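Local coordinates for AB hydrolase-1 domain-containing protein (PDB 3BDI) that is of unknown function but probably acts as a cytoplasmic hydrolase of the alpha/beta-hydrolase superfamily, in the ABHD14 family, at residues Arg19-Asp24 with Leu48-Ser53; Ser29-His34 with Ser102-Ala107; Ile55-Tyr60 with Asp202-Leu207; Met41-Ala46 with Pro187-Lys192; Asp126-Val131 with Gln148-Val153. All coordinates share one frame; numbering follows the deposited sequence. Where two conformers were deposited one is given.

Contact 1: residues Arg19-Asp24 with Leu48-Ser53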
# COMPACT_ATOMS: atom_id res chain seq x y z
N ARG A 19 9.59 -9.07 0.47
CA ARG A 19 10.41 -8.84 -0.73
C ARG A 19 10.84 -7.39 -0.73
O ARG A 19 10.05 -6.51 -0.44
CB ARG A 19 9.59 -9.13 -1.97
CG ARG A 19 8.81 -10.44 -1.87
CD ARG A 19 8.00 -10.70 -3.11
NE ARG A 19 8.83 -11.18 -4.22
CZ ARG A 19 8.51 -11.02 -5.50
NH1 ARG A 19 7.47 -10.26 -5.84
NH2 ARG A 19 9.29 -11.54 -6.44
N LYS A 20 12.12 -7.14 -1.05
CA LYS A 20 12.58 -5.75 -1.02
C LYS A 20 13.65 -5.51 -2.07
O LYS A 20 14.34 -6.42 -2.42
CB LYS A 20 13.11 -5.36 0.36
CG LYS A 20 14.38 -6.06 0.74
CD LYS A 20 14.77 -5.75 2.18
CE LYS A 20 16.15 -6.32 2.52
NZ LYS A 20 16.48 -6.26 3.99
N MSE A 21 13.70 -4.27 -2.55
CA MSE A 21 14.78 -3.81 -3.43
C MSE A 21 15.26 -2.47 -2.89
O MSE A 21 14.57 -1.48 -2.98
CB MSE A 21 14.26 -3.70 -4.84
CG MSE A 21 15.35 -3.33 -5.86
SE MSE A 21 14.86 -3.43 -7.72
CE MSE A 21 14.96 -5.32 -8.02
N VAL A 22 16.43 -2.50 -2.28
CA VAL A 22 16.87 -1.31 -1.56
C VAL A 22 18.37 -1.04 -1.80
O VAL A 22 19.13 -1.95 -2.10
CB VAL A 22 16.62 -1.49 -0.04
CG1 VAL A 22 15.12 -1.80 0.25
CG2 VAL A 22 17.47 -2.56 0.48
N THR A 23 18.76 0.20 -1.58
CA THR A 23 20.17 0.58 -1.52
C THR A 23 20.29 1.65 -0.44
O THR A 23 19.39 2.48 -0.29
CB THR A 23 20.68 1.03 -2.89
OG1 THR A 23 22.09 1.30 -2.80
CG2 THR A 23 19.93 2.27 -3.41
N ASP A 24 21.41 1.64 0.30
CA ASP A 24 21.62 2.52 1.46
C ASP A 24 21.65 4.01 1.13
O ASP A 24 21.48 4.82 2.02
CB ASP A 24 22.90 2.14 2.24
N LEU A 48 6.88 -3.89 -10.11
CA LEU A 48 6.90 -2.68 -9.27
C LEU A 48 8.20 -2.42 -8.57
O LEU A 48 8.55 -1.28 -8.35
CB LEU A 48 5.74 -2.68 -8.30
CG LEU A 48 4.32 -2.69 -8.88
CD1 LEU A 48 3.28 -2.55 -7.76
CD2 LEU A 48 4.16 -1.56 -9.88
N PHE A 49 8.97 -3.47 -8.26
CA PHE A 49 10.22 -3.25 -7.56
C PHE A 49 11.18 -2.48 -8.47
O PHE A 49 11.69 -1.44 -8.08
CB PHE A 49 10.86 -4.53 -6.99
CG PHE A 49 9.96 -5.26 -6.04
CD1 PHE A 49 9.03 -6.19 -6.52
CD2 PHE A 49 10.02 -5.01 -4.69
CE1 PHE A 49 8.18 -6.87 -5.69
CE2 PHE A 49 9.11 -5.68 -3.82
CZ PHE A 49 8.18 -6.59 -4.36
N ASN A 50 11.37 -2.99 -9.68
CA ASN A 50 12.26 -2.31 -10.63
C ASN A 50 11.70 -0.94 -10.99
O ASN A 50 12.46 0.02 -11.05
CB ASN A 50 12.54 -3.14 -11.87
CG ASN A 50 13.44 -4.28 -11.61
OD1 ASN A 50 14.56 -4.09 -11.10
ND2 ASN A 50 12.99 -5.50 -11.95
N ASN A 51 10.42 -0.82 -11.26
CA ASN A 51 9.88 0.48 -11.66
C ASN A 51 9.96 1.58 -10.60
O ASN A 51 10.18 2.77 -10.92
CB ASN A 51 8.44 0.34 -12.18
CG ASN A 51 8.40 -0.19 -13.60
OD1 ASN A 51 8.93 0.46 -14.51
ND2 ASN A 51 7.66 -1.25 -13.81
N TYR A 52 9.76 1.23 -9.33
CA TYR A 52 9.89 2.23 -8.26
C TYR A 52 11.31 2.46 -7.85
O TYR A 52 11.66 3.59 -7.47
CB TYR A 52 9.01 1.91 -7.08
CG TYR A 52 7.53 1.83 -7.37
CD1 TYR A 52 6.94 2.49 -8.47
CD2 TYR A 52 6.65 1.09 -6.56
CE1 TYR A 52 5.61 2.39 -8.73
CE2 TYR A 52 5.30 1.02 -6.81
CZ TYR A 52 4.76 1.65 -7.92
OH TYR A 52 3.42 1.51 -8.12
N SER A 53 12.16 1.44 -7.95
CA SER A 53 13.57 1.60 -7.67
C SER A 53 14.26 2.56 -8.64
O SER A 53 15.19 3.27 -8.29
CB SER A 53 14.26 0.24 -7.69
OG SER A 53 15.58 0.36 -7.29
O HOH W 1 15.39 0.72 -4.64
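Met-21, built as selenomethionine, reaches from strand 14-21 onto helix 48-53, and every atom of its side chain beyond CA has a neighbour there. Its CB lies 4.1 Å from CB of Phe-49. CG stands anti to the backbone N (chi1 -175°) and passes 4.0 Å from OG of Ser-53. Next comes SE, 3.7 Å from CB of Ser-53, and the bend at the last torsion (chi3 -78°) brings CE to 3.3 Å from OD1 of Asn-50, a close methyl-to-oxygen approach. The ND2 of that amide is hydrogen-bonded to OD1 of Asp-47. A water bridges strand and helix: it accepts from OG of Ser-53 (2.7 Å) and donates to the backbone O of Met-21 (2.9 Å). Two residues earlier in the strand, CZ of the Phe-49 ring rests 3.8 Å from CB of Arg-19, while CE1 meets Arg-19 NH1 at 3.5 Å. Ring and guanidinium planes are steeply inclined, 77° apart, and salt bridges to Glu-6 and Asp-44 hold the guanidinium. Phe-49 and Tyr-52 lay the helix on Val-59 of strand 57-62, the neighbour of strand 14-21, and Leu-48 and Tyr-52 meet Val-197 and Phe-196 of helix 193-205.

Contact 2: residues Ser29-His34 with Ser102-Ala107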
# COMPACT_ATOMS: atom_id res chain seq x y z
N SER A 29 11.58 5.93 0.42
CA SER A 29 11.02 4.58 0.62
C SER A 29 9.56 4.50 0.24
O SER A 29 8.75 5.44 0.37
CB SER A 29 11.15 4.17 2.09
OG SER A 29 12.52 4.15 2.46
N ILE A 30 9.18 3.30 -0.26
CA ILE A 30 7.81 2.96 -0.48
C ILE A 30 7.59 1.50 -0.04
O ILE A 30 8.44 0.63 -0.26
CB ILE A 30 7.33 3.20 -1.96
CG1 ILE A 30 5.82 3.00 -2.08
CG2 ILE A 30 8.16 2.34 -2.93
CD1 ILE A 30 5.23 3.37 -3.49
N ALA A 31 6.49 1.29 0.65
CA ALA A 31 6.09 -0.05 1.12
C ALA A 31 4.70 -0.36 0.55
O ALA A 31 3.83 0.51 0.51
CB ALA A 31 6.06 -0.10 2.67
N LEU A 32 4.53 -1.60 0.09
CA LEU A 32 3.39 -2.08 -0.66
C LEU A 32 2.65 -3.13 0.12
O LEU A 32 3.26 -4.09 0.58
CB LEU A 32 3.82 -2.71 -1.98
CG LEU A 32 4.91 -2.03 -2.80
CD1 LEU A 32 5.24 -2.80 -4.08
CD2 LEU A 32 4.62 -0.60 -3.13
N PHE A 33 1.33 -2.97 0.24
CA PHE A 33 0.46 -3.86 1.07
C PHE A 33 -0.66 -4.41 0.21
O PHE A 33 -1.45 -3.69 -0.36
CB PHE A 33 -0.03 -3.10 2.32
CG PHE A 33 1.10 -2.56 3.14
CD1 PHE A 33 1.77 -3.36 4.03
CD2 PHE A 33 1.56 -1.27 2.93
CE1 PHE A 33 2.86 -2.88 4.73
CE2 PHE A 33 2.63 -0.80 3.63
CZ PHE A 33 3.28 -1.59 4.53
N HIS A 34 -0.69 -5.74 0.12
CA HIS A 34 -1.56 -6.46 -0.78
C HIS A 34 -3.03 -6.55 -0.31
O HIS A 34 -3.38 -6.34 0.85
CB HIS A 34 -0.95 -7.84 -1.04
CG HIS A 34 -0.90 -8.69 0.17
ND1 HIS A 34 -2.02 -9.30 0.69
CD2 HIS A 34 0.14 -9.01 0.97
CE1 HIS A 34 -1.66 -9.94 1.79
NE2 HIS A 34 -0.36 -9.77 1.99
N SER A 102 7.92 6.69 5.13
CA SER A 102 7.74 6.03 3.85
C SER A 102 6.44 6.46 3.17
O SER A 102 5.46 6.81 3.81
CB SER A 102 7.76 4.49 4.10
OG SER A 102 7.78 3.75 2.88
N VAL A 103 6.47 6.41 1.84
CA VAL A 103 5.22 6.33 1.07
C VAL A 103 4.62 4.93 1.32
O VAL A 103 5.38 3.95 1.45
CB VAL A 103 5.44 6.55 -0.42
CG1 VAL A 103 4.14 6.38 -1.19
CG2 VAL A 103 6.01 7.99 -0.68
N ILE A 104 3.31 4.85 1.50
CA ILE A 104 2.67 3.53 1.66
C ILE A 104 1.57 3.38 0.62
O ILE A 104 0.76 4.30 0.41
CB ILE A 104 2.23 3.31 3.11
CG1 ILE A 104 1.26 4.39 3.59
CG2 ILE A 104 3.46 3.19 4.01
CD1 ILE A 104 0.78 4.18 5.04
N MSE A 105 1.61 2.25 -0.06
CA MSE A 105 0.63 1.89 -1.07
C MSE A 105 -0.11 0.66 -0.60
O MSE A 105 0.50 -0.23 -0.02
CB MSE A 105 1.34 1.58 -2.39
CG MSE A 105 0.43 0.94 -3.42
SE MSE A 105 1.29 0.83 -5.16
CE MSE A 105 0.86 -1.00 -5.55
N GLY A 106 -1.43 0.66 -0.80
CA GLY A 106 -2.23 -0.49 -0.47
C GLY A 106 -3.30 -0.75 -1.50
O GLY A 106 -3.98 0.19 -1.98
N ALA A 107 -3.52 -2.04 -1.79
CA ALA A 107 -4.60 -2.46 -2.65
C ALA A 107 -5.71 -3.09 -1.83
O ALA A 107 -5.48 -3.98 -1.04
CB ALA A 107 -4.09 -3.46 -3.66
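Leu-32 and Met-105, the latter a selenomethionine, meet on one face of two parallel strands, CD2 of Leu-32 lying 4.0 Å from CB of Met-105. Beside them Ile-30 CG1 packs 3.9 Å from Val-103 CG1. The other face carries Ala-31, Ile-104 and Phe-33. Here the Phe-33 ring turns its edge to the neighbouring strand, with CE2 4.1 Å from CG2 of Ile-104 and CD2 3.3 Å from the carbonyl O of Met-105. Between the faces run five backbone hydrogen bonds; the straightest, Met-105 N to Ala-31 O, has an angle of 176° at the hydrogen. Toward the Ser-29 end the contact turns polar. OG of Ser-102, anti to its own backbone N (chi1 -172°), swings round to give a hydrogen bond of 2.8 Å to Val-103 O. That oxygen is thus gripped twice, for Ala-31 N reaches it from the opposite face of the carbonyl plane. These are two neighbouring strands from the parallel part of the mixed alpha/beta-hydrolase sheet, and strand 102-107 leads into the probable nucleophile elbow at Ser-108.

Contact 3: residues Ile55-Tyr60 with Asp202-Leu207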
# COMPACT_ATOMS: atom_id res chain seq x y z
N ILE A 55 13.17 5.19 -9.93
CA ILE A 55 12.91 6.61 -9.58
C ILE A 55 13.39 6.91 -8.15
O ILE A 55 12.90 7.84 -7.52
CB ILE A 55 11.41 7.06 -9.84
CG1 ILE A 55 10.41 6.24 -9.05
CG2 ILE A 55 11.09 6.95 -11.35
CD1 ILE A 55 9.00 6.79 -8.97
N GLY A 56 14.32 6.09 -7.64
CA GLY A 56 15.01 6.37 -6.37
C GLY A 56 14.33 5.98 -5.07
O GLY A 56 14.77 6.42 -4.00
N TYR A 57 13.28 5.16 -5.13
CA TYR A 57 12.63 4.61 -3.94
C TYR A 57 13.22 3.24 -3.53
O TYR A 57 13.43 2.35 -4.34
CB TYR A 57 11.11 4.48 -4.14
CG TYR A 57 10.34 5.78 -4.07
CD1 TYR A 57 10.31 6.67 -5.17
CD2 TYR A 57 9.62 6.18 -2.96
CE1 TYR A 57 9.60 7.87 -5.13
CE2 TYR A 57 8.91 7.38 -2.92
CZ TYR A 57 8.91 8.28 -3.98
OH TYR A 57 8.17 9.44 -3.95
N ASN A 58 13.50 3.08 -2.23
CA ASN A 58 13.67 1.76 -1.62
C ASN A 58 12.27 1.15 -1.53
O ASN A 58 11.35 1.80 -1.06
CB ASN A 58 14.32 1.88 -0.25
CG ASN A 58 15.80 2.08 -0.34
OD1 ASN A 58 16.41 1.80 -1.37
ND2 ASN A 58 16.40 2.48 0.76
N VAL A 59 12.15 -0.10 -1.97
CA VAL A 59 10.84 -0.77 -2.09
C VAL A 59 10.75 -1.99 -1.16
O VAL A 59 11.60 -2.86 -1.18
CB VAL A 59 10.56 -1.21 -3.53
CG1 VAL A 59 9.12 -1.72 -3.68
CG2 VAL A 59 10.84 -0.06 -4.51
N TYR A 60 9.67 -2.02 -0.38
CA TYR A 60 9.44 -3.10 0.60
C TYR A 60 8.04 -3.65 0.38
O TYR A 60 7.11 -2.88 0.19
CB TYR A 60 9.50 -2.56 2.02
CG TYR A 60 10.81 -1.90 2.38
CD1 TYR A 60 11.05 -0.57 2.10
CD2 TYR A 60 11.82 -2.63 2.95
CE1 TYR A 60 12.26 0.03 2.43
CE2 TYR A 60 13.04 -2.02 3.29
CZ TYR A 60 13.24 -0.71 3.00
OH TYR A 60 14.46 -0.09 3.32
N ASP A 202 4.30 8.46 -12.21
CA ASP A 202 4.12 9.89 -12.38
C ASP A 202 3.79 10.56 -11.02
O ASP A 202 4.35 11.62 -10.68
CB ASP A 202 3.01 10.15 -13.37
CG ASP A 202 2.86 11.58 -13.66
OD1 ASP A 202 3.71 12.16 -14.38
OD2 ASP A 202 1.91 12.12 -13.11
N PHE A 203 2.89 9.97 -10.23
CA PHE A 203 2.58 10.47 -8.92
C PHE A 203 3.80 10.56 -8.02
O PHE A 203 4.06 11.55 -7.36
CB PHE A 203 1.49 9.59 -8.28
CG PHE A 203 1.20 9.92 -6.84
CD1 PHE A 203 0.42 11.00 -6.48
CD2 PHE A 203 1.66 9.12 -5.81
CE1 PHE A 203 0.19 11.27 -5.17
CE2 PHE A 203 1.40 9.39 -4.51
CZ PHE A 203 0.66 10.47 -4.20
N LEU A 204 4.57 9.47 -7.97
CA LEU A 204 5.73 9.42 -7.08
C LEU A 204 6.80 10.39 -7.52
O LEU A 204 7.49 11.00 -6.67
CB LEU A 204 6.30 7.99 -7.02
CG LEU A 204 5.41 6.97 -6.37
CD1 LEU A 204 5.91 5.50 -6.54
CD2 LEU A 204 5.27 7.26 -4.85
N ARG A 205 6.99 10.57 -8.82
CA ARG A 205 8.02 11.51 -9.30
C ARG A 205 7.73 12.91 -8.73
O ARG A 205 8.63 13.67 -8.39
CB ARG A 205 8.12 11.57 -10.84
CG ARG A 205 8.93 10.39 -11.56
CD ARG A 205 9.20 10.61 -13.07
NE ARG A 205 10.03 9.56 -13.70
CZ ARG A 205 11.38 9.53 -13.72
NH1 ARG A 205 12.15 10.46 -13.13
NH2 ARG A 205 11.96 8.52 -14.35
N ASN A 206 6.43 13.22 -8.60
CA ASN A 206 5.96 14.61 -8.39
C ASN A 206 5.54 14.86 -6.98
O ASN A 206 4.94 15.91 -6.67
CB ASN A 206 4.84 14.93 -9.38
CG ASN A 206 5.36 15.11 -10.76
OD1 ASN A 206 6.23 15.93 -10.96
ND2 ASN A 206 4.90 14.31 -11.71
N LEU A 207 5.90 13.92 -6.12
CA LEU A 207 5.57 14.00 -4.68
C LEU A 207 6.44 15.02 -3.99
O LEU A 207 7.68 15.00 -4.07
CB LEU A 207 5.65 12.59 -4.01
CG LEU A 207 4.95 12.39 -2.67
CD1 LEU A 207 3.53 12.82 -2.67
CD2 LEU A 207 5.02 10.91 -2.31
OXT LEU A 207 5.94 15.95 -3.34
O HOH W 2 9.95 10.99 -5.49
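A water molecule joins Tyr-57 to the last helical turn of the chain, lying 2.8 Å from Tyr-57 OH and donating to the carbonyl O of Leu-204 at 2.7 Å. The rest is mostly apolar packing. CB of Leu-204 meets two partners lying on the same side of it, CD1 of Ile-55 at 3.5 Å and CE1 of Tyr-57 at 3.8 Å, while its CD2 lies 3.9 Å from Tyr-57 CZ. Ile-55 delivers that CD1 by placing CG1 between its backbone N and carbonyl carbon (chi1 59°), leaving CG2 as a separate branch. In one of the two conformers of Arg-205, so less surely, this CG2 sits over a face of the guanidinium, off toward its margin. At the C terminus CD2 of Leu-207 lies 3.8 Å from Tyr-57 OH. Inward, Tyr-57 and Leu-204 both reach Ile-30 and Val-103, so the end of helix 193-205 is seated on the sheet. Between Ile-55 and Tyr-57, Gly-56 with its positive phi is the C' residue of a Schellman motif, the turn that closes helix 48-53 and sends the chain into strand 57-62.

Contact 4: residues Met41-Ala46 with Pro187-Lys192. Unlike the reference sequence in segment 187-192: Glu-191 (reference Lys).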
# COMPACT_ATOMS: atom_id res chain seq x y z
N MSE A 41 4.07 -11.59 -3.87
CA MSE A 41 4.51 -12.14 -5.16
C MSE A 41 3.80 -11.47 -6.34
O MSE A 41 4.37 -11.37 -7.43
CB MSE A 41 4.32 -13.65 -5.23
CG MSE A 41 5.04 -14.41 -4.15
SE MSE A 41 6.98 -14.27 -4.27
CE MSE A 41 7.18 -15.10 -5.98
N ASP A 42 2.59 -10.99 -6.12
CA ASP A 42 1.77 -10.54 -7.23
C ASP A 42 2.17 -9.19 -7.80
O ASP A 42 1.74 -8.83 -8.89
CB ASP A 42 0.31 -10.61 -6.84
CG ASP A 42 -0.13 -12.02 -6.70
OD1 ASP A 42 -0.26 -12.71 -7.74
OD2 ASP A 42 -0.34 -12.51 -5.58
N TRP A 43 3.02 -8.44 -7.11
CA TRP A 43 3.57 -7.21 -7.60
C TRP A 43 4.55 -7.50 -8.77
O TRP A 43 4.97 -6.53 -9.43
CB TRP A 43 4.32 -6.46 -6.47
CG TRP A 43 3.54 -6.20 -5.21
CD1 TRP A 43 3.95 -6.55 -3.96
CD2 TRP A 43 2.26 -5.52 -5.04
NE1 TRP A 43 3.01 -6.16 -3.03
CE2 TRP A 43 1.96 -5.54 -3.66
CE3 TRP A 43 1.30 -5.00 -5.93
CZ2 TRP A 43 0.83 -4.95 -3.14
CZ3 TRP A 43 0.16 -4.41 -5.39
CH2 TRP A 43 -0.07 -4.41 -3.99
N ASP A 44 4.93 -8.75 -8.99
CA ASP A 44 5.77 -9.12 -10.15
C ASP A 44 5.05 -8.72 -11.44
O ASP A 44 5.71 -8.41 -12.44
CB ASP A 44 5.98 -10.66 -10.24
CG ASP A 44 7.03 -11.22 -9.30
OD1 ASP A 44 7.75 -10.42 -8.69
OD2 ASP A 44 7.09 -12.49 -9.27
N LYS A 45 3.72 -8.78 -11.49
CA LYS A 45 3.04 -8.63 -12.77
C LYS A 45 3.30 -7.24 -13.36
O LYS A 45 3.40 -7.11 -14.58
CB LYS A 45 1.53 -8.86 -12.57
CG LYS A 45 0.68 -8.71 -13.79
CD LYS A 45 0.94 -9.78 -14.85
CE LYS A 45 0.23 -9.46 -16.14
NZ LYS A 45 -1.27 -9.54 -15.92
N ALA A 46 3.36 -6.21 -12.51
CA ALA A 46 3.67 -4.87 -12.93
C ALA A 46 5.10 -4.46 -12.69
O ALA A 46 5.46 -3.27 -12.86
CB ALA A 46 2.69 -3.90 -12.22
N PRO A 187 -8.35 -5.37 -9.21
CA PRO A 187 -6.84 -5.46 -9.14
C PRO A 187 -6.07 -4.85 -10.35
O PRO A 187 -5.60 -5.51 -11.30
CB PRO A 187 -6.57 -6.95 -9.08
CG PRO A 187 -7.65 -7.52 -9.72
CD PRO A 187 -8.87 -6.67 -9.59
N VAL A 188 -5.99 -3.54 -10.29
CA VAL A 188 -5.57 -2.80 -11.43
C VAL A 188 -4.14 -3.11 -11.84
O VAL A 188 -3.79 -3.11 -13.03
CB VAL A 188 -5.74 -1.25 -11.17
CG1 VAL A 188 -5.39 -0.46 -12.41
CG2 VAL A 188 -7.18 -0.90 -10.69
N TYR A 189 -3.31 -3.33 -10.82
CA TYR A 189 -1.89 -3.64 -10.97
C TYR A 189 -1.65 -5.05 -11.57
O TYR A 189 -0.53 -5.39 -11.90
CB TYR A 189 -1.16 -3.49 -9.60
CG TYR A 189 -1.92 -4.21 -8.53
CD1 TYR A 189 -1.71 -5.55 -8.26
CD2 TYR A 189 -2.96 -3.58 -7.87
CE1 TYR A 189 -2.49 -6.23 -7.36
CE2 TYR A 189 -3.75 -4.25 -6.98
CZ TYR A 189 -3.53 -5.58 -6.71
OH TYR A 189 -4.31 -6.35 -5.87
N ILE A 190 -2.71 -5.84 -11.71
CA ILE A 190 -2.66 -7.13 -12.42
C ILE A 190 -3.28 -7.01 -13.80
O ILE A 190 -2.75 -7.52 -14.79
CB ILE A 190 -3.35 -8.23 -11.62
CG1 ILE A 190 -2.50 -8.57 -10.37
CG2 ILE A 190 -3.52 -9.51 -12.45
CD1 ILE A 190 -3.19 -9.52 -9.35
N GLU A 191 -4.43 -6.34 -13.91
CA GLU A 191 -5.14 -6.36 -15.17
C GLU A 191 -4.67 -5.30 -16.16
O GLU A 191 -4.76 -5.51 -17.35
CB GLU A 191 -6.64 -6.15 -14.92
CG GLU A 191 -7.26 -7.26 -14.11
CD GLU A 191 -8.75 -7.10 -13.84
OE1 GLU A 191 -9.44 -6.46 -14.67
OE2 GLU A 191 -9.23 -7.69 -12.84
N LYS A 192 -4.20 -4.15 -15.68
CA LYS A 192 -3.67 -3.06 -16.53
C LYS A 192 -2.32 -2.61 -15.94
O LYS A 192 -2.15 -1.46 -15.52
CB LYS A 192 -4.66 -1.90 -16.65
CG LYS A 192 -5.86 -2.22 -17.53
CD LYS A 192 -5.46 -2.23 -19.00
CE LYS A 192 -6.58 -2.66 -19.90
NZ LYS A 192 -6.04 -3.01 -21.29
O HOH W 3 1.54 -6.20 -10.06
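An edge-to-face aromatic pair, Trp-43 on Tyr-189, joins two elements of the alpha/beta-hydrolase fold: the loop after strand 28-33 and the short helix 188-191, which begins just beyond His-186 of a probable Ser-His-Asp triad. The six-membered ring of Trp-43 points its edge at the Tyr-189 face. CZ3 stands over the middle of that face, 3.6 Å from CD1 of Tyr-189, and the two ring planes meet at 55°. Tyr-189 presents this face because its CG is lodged between the backbone N and carbonyl carbon (chi1 49°); the carbonyl carbon of Pro-187 lies over the opposite face, off centre. Both aromatic side chains also lie on strand 102-107, Trp-43 on Met-105 and Ala-107, Tyr-189 on Ala-107. A water lies at the edge of the Tyr-189 ring, in its plane. It donates 2.9 Å bonds to Asp-42 O and Tyr-189 O and accepts from Ala-46 N at 3.1 Å, stitching the 3-10 turn to the helix. CB of Ala-46 packs 3.6 Å from Tyr-189 O, and CB of Asp-42 has CD1 of Ile-190 at 4.4 Å. Toward the surface, Lys-45 curls over the helix, its chain bent at chi2 and chi4, and NZ donates a short 2.7 Å hydrogen bond to the carbonyl O of Ile-190, with the nitrogen 16° from the carbonyl plane.

Contact 5: residues Asp126-Val131 with Gln148-Val153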
# COMPACT_ATOMS: atom_id res chain seq x y z
N ASP A 126 4.83 9.54 4.13
CA ASP A 126 5.26 10.58 3.16
C ASP A 126 4.23 10.81 2.04
O ASP A 126 4.29 11.84 1.35
CB ASP A 126 6.57 10.21 2.50
CG ASP A 126 7.78 10.32 3.43
OD1 ASP A 126 7.74 11.13 4.36
OD2 ASP A 126 8.78 9.60 3.19
N GLY A 127 3.30 9.88 1.84
CA GLY A 127 2.32 9.91 0.75
C GLY A 127 1.56 8.60 0.77
O GLY A 127 2.06 7.60 1.35
N ILE A 128 0.39 8.59 0.14
CA ILE A 128 -0.48 7.39 0.09
C ILE A 128 -0.80 7.06 -1.36
O ILE A 128 -1.13 7.97 -2.14
CB ILE A 128 -1.85 7.68 0.78
CG1 ILE A 128 -1.66 7.96 2.28
CG2 ILE A 128 -2.87 6.51 0.60
CD1 ILE A 128 -2.90 8.48 2.95
N ILE A 129 -0.74 5.77 -1.72
CA ILE A 129 -1.39 5.27 -2.91
C ILE A 129 -2.39 4.23 -2.44
O ILE A 129 -2.01 3.31 -1.72
CB ILE A 129 -0.41 4.58 -3.90
CG1 ILE A 129 0.67 5.58 -4.38
CG2 ILE A 129 -1.15 4.05 -5.11
CD1 ILE A 129 1.78 4.99 -5.24
N ALA A 130 -3.63 4.37 -2.82
CA ALA A 130 -4.67 3.43 -2.42
C ALA A 130 -5.45 3.01 -3.63
O ALA A 130 -6.01 3.85 -4.36
CB ALA A 130 -5.59 4.05 -1.37
N VAL A 131 -5.43 1.72 -3.90
CA VAL A 131 -6.07 1.13 -5.05
C VAL A 131 -7.40 0.55 -4.58
O VAL A 131 -7.43 -0.51 -3.95
CB VAL A 131 -5.21 0.03 -5.70
CG1 VAL A 131 -5.76 -0.38 -7.08
CG2 VAL A 131 -3.74 0.49 -5.83
N GLN A 148 -1.40 14.25 3.62
CA GLN A 148 -0.50 13.69 2.63
C GLN A 148 -1.05 13.75 1.22
O GLN A 148 -2.29 13.61 1.04
CB GLN A 148 -0.24 12.22 2.96
CG GLN A 148 0.79 12.00 4.09
CD GLN A 148 0.26 12.18 5.48
OE1 GLN A 148 -0.92 12.46 5.71
NE2 GLN A 148 1.13 12.00 6.46
N LYS A 149 -0.15 13.94 0.27
CA LYS A 149 -0.46 13.72 -1.14
C LYS A 149 -0.97 12.28 -1.22
O LYS A 149 -0.29 11.37 -0.74
CB LYS A 149 0.76 13.91 -2.06
CG LYS A 149 1.13 15.40 -2.29
CD LYS A 149 2.27 15.63 -3.29
CE LYS A 149 2.59 17.12 -3.39
NZ LYS A 149 3.72 17.47 -4.31
N THR A 150 -2.10 12.09 -1.91
CA THR A 150 -2.76 10.80 -2.03
C THR A 150 -3.17 10.53 -3.47
O THR A 150 -3.74 11.39 -4.10
CB THR A 150 -4.01 10.80 -1.12
OG1 THR A 150 -3.63 10.96 0.26
CG2 THR A 150 -4.84 9.54 -1.24
N LEU A 151 -2.85 9.35 -3.98
CA LEU A 151 -3.32 8.87 -5.24
C LEU A 151 -4.33 7.75 -4.98
O LEU A 151 -4.01 6.77 -4.31
CB LEU A 151 -2.16 8.31 -6.06
CG LEU A 151 -2.46 7.65 -7.41
CD1 LEU A 151 -2.97 8.70 -8.37
CD2 LEU A 151 -1.24 6.91 -7.97
N LEU A 152 -5.53 7.94 -5.51
CA LEU A 152 -6.60 6.94 -5.51
C LEU A 152 -6.70 6.37 -6.91
O LEU A 152 -6.84 7.10 -7.89
CB LEU A 152 -7.92 7.62 -5.14
CG LEU A 152 -7.97 8.24 -3.75
CD1 LEU A 152 -9.23 9.06 -3.54
CD2 LEU A 152 -7.86 7.25 -2.63
N VAL A 153 -6.57 5.05 -7.02
CA VAL A 153 -6.61 4.34 -8.30
C VAL A 153 -7.78 3.40 -8.27
O VAL A 153 -7.93 2.64 -7.34
CB VAL A 153 -5.30 3.56 -8.58
CG1 VAL A 153 -5.39 2.89 -9.94
CG2 VAL A 153 -4.07 4.50 -8.54
O HOH W 4 2.66 13.97 1.05
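Ala-130 and Leu-152 form the simplest fit in this pair of parallel strands: the alanine is a low spot, and Leu-152 leans its CD2 toward it, 4.1 Å from Ala-130 CB. Next along the same face, Ile-128 and Thr-150 stand side by side, pointing the same way, with CD1 of Ile-128 3.7 Å from OG1 of Thr-150 and their CG2 methyls also touching. That hydroxyl bonds to Gln-148 O at 3.1 Å, coming from well above the carbonyl plane, 55° out of it. At the start of the strand, bare Gly-127 has no side chain to set against Gln-148, whose CB lies 4.1 Å from Gly-127 CA; the bend at chi2 (79°) turns the amide, and its NE2 bonds to Val-125 O. The other face is all branched bumps: CG2 of Ile-129 meets CD2 of Leu-151 at 4.0 Å, and Val-131 follows with CG1 4.2 Å from CB of Val-153. Four backbone hydrogen bonds run between the faces, and at the Asp-126 end a water links Asp-126 O to Lys-149 N. Helix 109-120 packs on Ile-128, and helix 193-205 on Ile-129, Val-131 and Leu-151. Strand 125-131, helix 140-143 and strand 150-155 make a beta-alpha-beta unit, the repeating element of the alpha/beta-hydrolase sheet.

Contacts 2 and 5 are the buried heart of the fold, both strand-to-strand ladders of one sheet, made neighbours by strands 102-107 and 125-131; their chemistry is backbone hydrogen bonds sandwiched between apolar faces. Contacts 1, 3 and 4 lie farther out and are only partly buried; each has a bridging water, as does the end of contact 5. Contact 1 lays helix 48-53 beside the sheet and contact 3 lays the end of helix 193-205 there. Contact 4 joins loop and short helix, adding an aromatic pair and a lysine bond. Met-105 of contact 2 touches Leu-48, Tyr-52 and Trp-43, while Lys-149 of contact 5 pairs with the C-terminal carboxylate of contact 3.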